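Local coordinates for galactose-binding like protein (Bacteroides thetaiotaomicron, PDB 7M1A) that is a SusE-like protein that binds calcium through its galactose-binding-like domain, the part in this chain, and possibly acts in recognising or degrading carbohydrate, at residues 95-106 / 150-158. Sequence-based numbering, arbitrary orientation.
Sequences GCATEPNPDGSW and RVRYIRIKC
A classic beta bulge joins Cys96, at the end of strand 88-96, to Arg152 and Tyr153 of antiparallel strand 151-158. Both strands belong to the larger sheet of this galactose-binding-like beta sandwich, and the contact lies away from the calcium site. Cys96 O accepts from Tyr153 N (3.0 Å, nearly straight at 168°) and from Arg152 N. Cys96 N donates back to Tyr153 O.

Beyond the bulge the chain loops over the Tyr153 ring. Pro100 CD sits over one face, 3.5 Å from the ring centroid, in a CH-pi contact. Arg152 CG lies over the opposite face, so the ring is sandwiched. A water bridges Tyr153 OH and Glu99 OE1; Glu99 also forms a salt bridge with Arg9 of the second subunit.

Arg155 holds Gly104, the last residue of the type I turn from Asn101. NH1 lies 2.9 Å and NH2 3.1 Å from Gly104 O, end-on. Both come from one face of its carbonyl plane, NH1 well above it and not on a lone pair. NH2 also has a salt bridge to Asp16. A leucine in place of Arg155 would probably leave Gly104 O without its two donors and Asp16 without its mate. Arg155 CG is anti to the carbonyl carbon (chi1 -78°), and CD packs on the six-membered ring of Trp106. The bend at chi3 carries the guanidinium over that ring in a cation-pi contact, planes 44° apart, with NH1 over the face, 3.6 Å from Trp106 CD2.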
# COMPACT_ATOMS: atom_id res chain seq x y z
N GLY A 95 15.35 -10.57 1.19
CA GLY A 95 15.23 -9.98 -0.12
C GLY A 95 15.11 -11.02 -1.23
O GLY A 95 15.29 -12.25 -1.00
N CYS A 96 14.59 -10.57 -2.39
CA CYS A 96 14.66 -11.39 -3.60
C CYS A 96 14.79 -10.47 -4.80
O CYS A 96 14.64 -9.28 -4.71
CB CYS A 96 13.50 -12.38 -3.73
SG CYS A 96 11.86 -11.59 -3.86
N ALA A 97 15.08 -11.09 -5.97
CA ALA A 97 15.38 -10.37 -7.17
C ALA A 97 14.24 -10.36 -8.17
O ALA A 97 14.29 -9.53 -9.09
CB ALA A 97 16.63 -10.88 -7.89
N THR A 98 13.34 -11.33 -8.08
CA THR A 98 12.28 -11.39 -9.11
C THR A 98 10.91 -11.29 -8.41
O THR A 98 10.79 -11.44 -7.17
CB THR A 98 12.37 -12.68 -9.96
OG1 THR A 98 12.05 -13.87 -9.25
CG2 THR A 98 13.70 -12.85 -10.69
N GLU A 99 9.85 -11.05 -9.23
CA GLU A 99 8.57 -10.72 -8.67
C GLU A 99 8.18 -11.64 -7.52
O GLU A 99 8.09 -12.89 -7.69
CB GLU A 99 7.53 -10.93 -9.77
CG GLU A 99 6.20 -10.30 -9.41
CD GLU A 99 6.25 -8.77 -9.25
OE1 GLU A 99 6.72 -8.10 -10.21
OE2 GLU A 99 5.85 -8.28 -8.20
N PRO A 100 7.89 -11.09 -6.34
CA PRO A 100 7.38 -11.92 -5.24
C PRO A 100 6.10 -12.68 -5.54
O PRO A 100 5.11 -12.09 -6.13
CB PRO A 100 7.14 -10.96 -4.06
CG PRO A 100 8.17 -9.87 -4.40
CD PRO A 100 8.12 -9.68 -5.92
N ASN A 101 6.03 -13.95 -5.15
CA ASN A 101 4.78 -14.67 -5.37
C ASN A 101 3.77 -14.06 -4.44
O ASN A 101 4.00 -13.90 -3.24
CB ASN A 101 4.96 -16.15 -5.03
CG ASN A 101 3.76 -16.94 -5.54
OD1 ASN A 101 2.66 -16.75 -5.04
ND2 ASN A 101 3.93 -18.00 -6.33
N PRO A 102 2.54 -13.76 -4.95
CA PRO A 102 1.50 -13.23 -4.07
C PRO A 102 0.92 -14.08 -2.99
O PRO A 102 0.24 -13.57 -2.08
CB PRO A 102 0.30 -12.95 -4.93
CG PRO A 102 0.75 -13.10 -6.29
CD PRO A 102 2.12 -13.77 -6.35
N ASP A 103 1.35 -15.38 -2.95
CA ASP A 103 0.92 -16.27 -1.89
C ASP A 103 1.75 -16.04 -0.63
O ASP A 103 1.37 -16.54 0.40
CB ASP A 103 1.06 -17.73 -2.32
CG ASP A 103 2.46 -18.29 -2.56
OD1 ASP A 103 3.43 -17.67 -2.20
OD2 ASP A 103 2.52 -19.39 -3.17
N GLY A 104 2.74 -15.12 -0.70
CA GLY A 104 3.47 -14.79 0.52
C GLY A 104 4.45 -15.83 1.05
O GLY A 104 5.05 -15.66 2.15
N SER A 105 4.64 -16.92 0.28
CA SER A 105 5.56 -17.95 0.71
C SER A 105 6.99 -17.38 0.83
O SER A 105 7.44 -16.52 0.07
CB SER A 105 5.54 -19.16 -0.23
OG SER A 105 6.58 -20.10 0.16
N TRP A 106 7.76 -17.99 1.74
CA TRP A 106 9.17 -17.63 1.91
C TRP A 106 10.12 -18.27 0.88
O TRP A 106 11.32 -18.01 0.84
CB TRP A 106 9.62 -17.94 3.33
CG TRP A 106 9.04 -17.04 4.36
CD1 TRP A 106 7.94 -17.24 5.17
CD2 TRP A 106 9.44 -15.69 4.60
NE1 TRP A 106 7.71 -16.13 5.96
CE2 TRP A 106 8.64 -15.19 5.65
CE3 TRP A 106 10.51 -14.95 4.13
CZ2 TRP A 106 8.84 -13.92 6.17
CZ3 TRP A 106 10.71 -13.69 4.67
CH2 TRP A 106 9.89 -13.20 5.67
N ARG A 150 22.17 -9.47 -5.45
CA ARG A 150 21.38 -8.26 -5.70
C ARG A 150 19.91 -8.54 -5.49
O ARG A 150 19.42 -9.66 -5.75
CB ARG A 150 21.57 -7.71 -7.12
CG ARG A 150 22.99 -7.27 -7.40
CD ARG A 150 23.09 -6.24 -8.52
NE ARG A 150 22.77 -6.85 -9.76
CZ ARG A 150 22.64 -6.15 -10.91
NH1 ARG A 150 22.74 -4.83 -10.97
NH2 ARG A 150 22.35 -6.79 -12.02
N VAL A 151 19.20 -7.55 -4.91
CA VAL A 151 17.77 -7.72 -4.64
C VAL A 151 17.00 -6.46 -4.95
O VAL A 151 17.59 -5.40 -5.08
CB VAL A 151 17.51 -8.05 -3.14
CG1 VAL A 151 18.04 -9.45 -2.76
CG2 VAL A 151 18.15 -7.03 -2.13
N ARG A 152 15.72 -6.67 -5.35
CA ARG A 152 14.83 -5.57 -5.55
C ARG A 152 13.67 -5.53 -4.56
O ARG A 152 13.20 -4.43 -4.27
CB ARG A 152 14.24 -5.70 -6.97
CG ARG A 152 13.16 -4.66 -7.26
CD ARG A 152 12.77 -4.57 -8.72
NE ARG A 152 11.64 -3.65 -8.78
CZ ARG A 152 11.10 -3.29 -9.93
NH1 ARG A 152 11.65 -3.71 -11.06
NH2 ARG A 152 10.05 -2.48 -9.97
N TYR A 153 13.31 -6.64 -3.97
CA TYR A 153 12.15 -6.72 -3.08
C TYR A 153 12.63 -7.08 -1.70
O TYR A 153 13.61 -7.83 -1.59
CB TYR A 153 11.19 -7.80 -3.62
CG TYR A 153 10.84 -7.51 -5.04
CD1 TYR A 153 9.92 -6.50 -5.42
CD2 TYR A 153 11.45 -8.23 -6.07
CE1 TYR A 153 9.62 -6.30 -6.77
CE2 TYR A 153 11.20 -7.99 -7.41
CZ TYR A 153 10.30 -6.99 -7.76
OH TYR A 153 10.04 -6.76 -9.10
N ILE A 154 11.95 -6.55 -0.71
CA ILE A 154 12.40 -6.70 0.67
C ILE A 154 11.25 -7.18 1.54
O ILE A 154 10.10 -6.79 1.34
CB ILE A 154 12.91 -5.36 1.22
CG1 ILE A 154 14.15 -4.89 0.43
CG2 ILE A 154 13.28 -5.46 2.72
CD1 ILE A 154 15.40 -5.69 0.60
N ARG A 155 11.55 -8.01 2.54
CA ARG A 155 10.63 -8.30 3.62
C ARG A 155 11.31 -7.97 4.95
O ARG A 155 12.53 -8.24 5.15
CB ARG A 155 10.11 -9.74 3.64
CG ARG A 155 9.04 -9.93 2.61
CD ARG A 155 8.72 -11.42 2.52
NE ARG A 155 7.23 -11.44 2.51
CZ ARG A 155 6.55 -12.57 2.58
NH1 ARG A 155 7.17 -13.75 2.60
NH2 ARG A 155 5.22 -12.57 2.69
N ILE A 156 10.51 -7.47 5.89
CA ILE A 156 10.97 -7.36 7.28
C ILE A 156 10.09 -8.27 8.14
O ILE A 156 8.87 -8.32 7.99
CB ILE A 156 10.99 -5.91 7.74
CG1 ILE A 156 12.17 -5.20 7.01
CG2 ILE A 156 11.15 -5.78 9.26
CD1 ILE A 156 12.27 -3.71 7.25
N LYS A 157 10.76 -9.13 8.95
CA LYS A 157 10.09 -10.04 9.88
C LYS A 157 10.44 -9.63 11.33
O LYS A 157 11.62 -9.56 11.67
CB LYS A 157 10.53 -11.46 9.56
CG LYS A 157 9.94 -12.56 10.45
CD LYS A 157 10.64 -13.97 10.20
CE LYS A 157 9.81 -15.05 10.86
NZ LYS A 157 10.34 -16.42 10.65
N CYS A 158 9.41 -9.39 12.17
CA CYS A 158 9.65 -9.01 13.56
C CYS A 158 9.54 -10.26 14.44
O CYS A 158 8.43 -10.74 14.72
CB CYS A 158 8.65 -7.94 14.00
SG CYS A 158 9.21 -7.34 15.61
O HOH W 1 8.06 -5.76 -10.42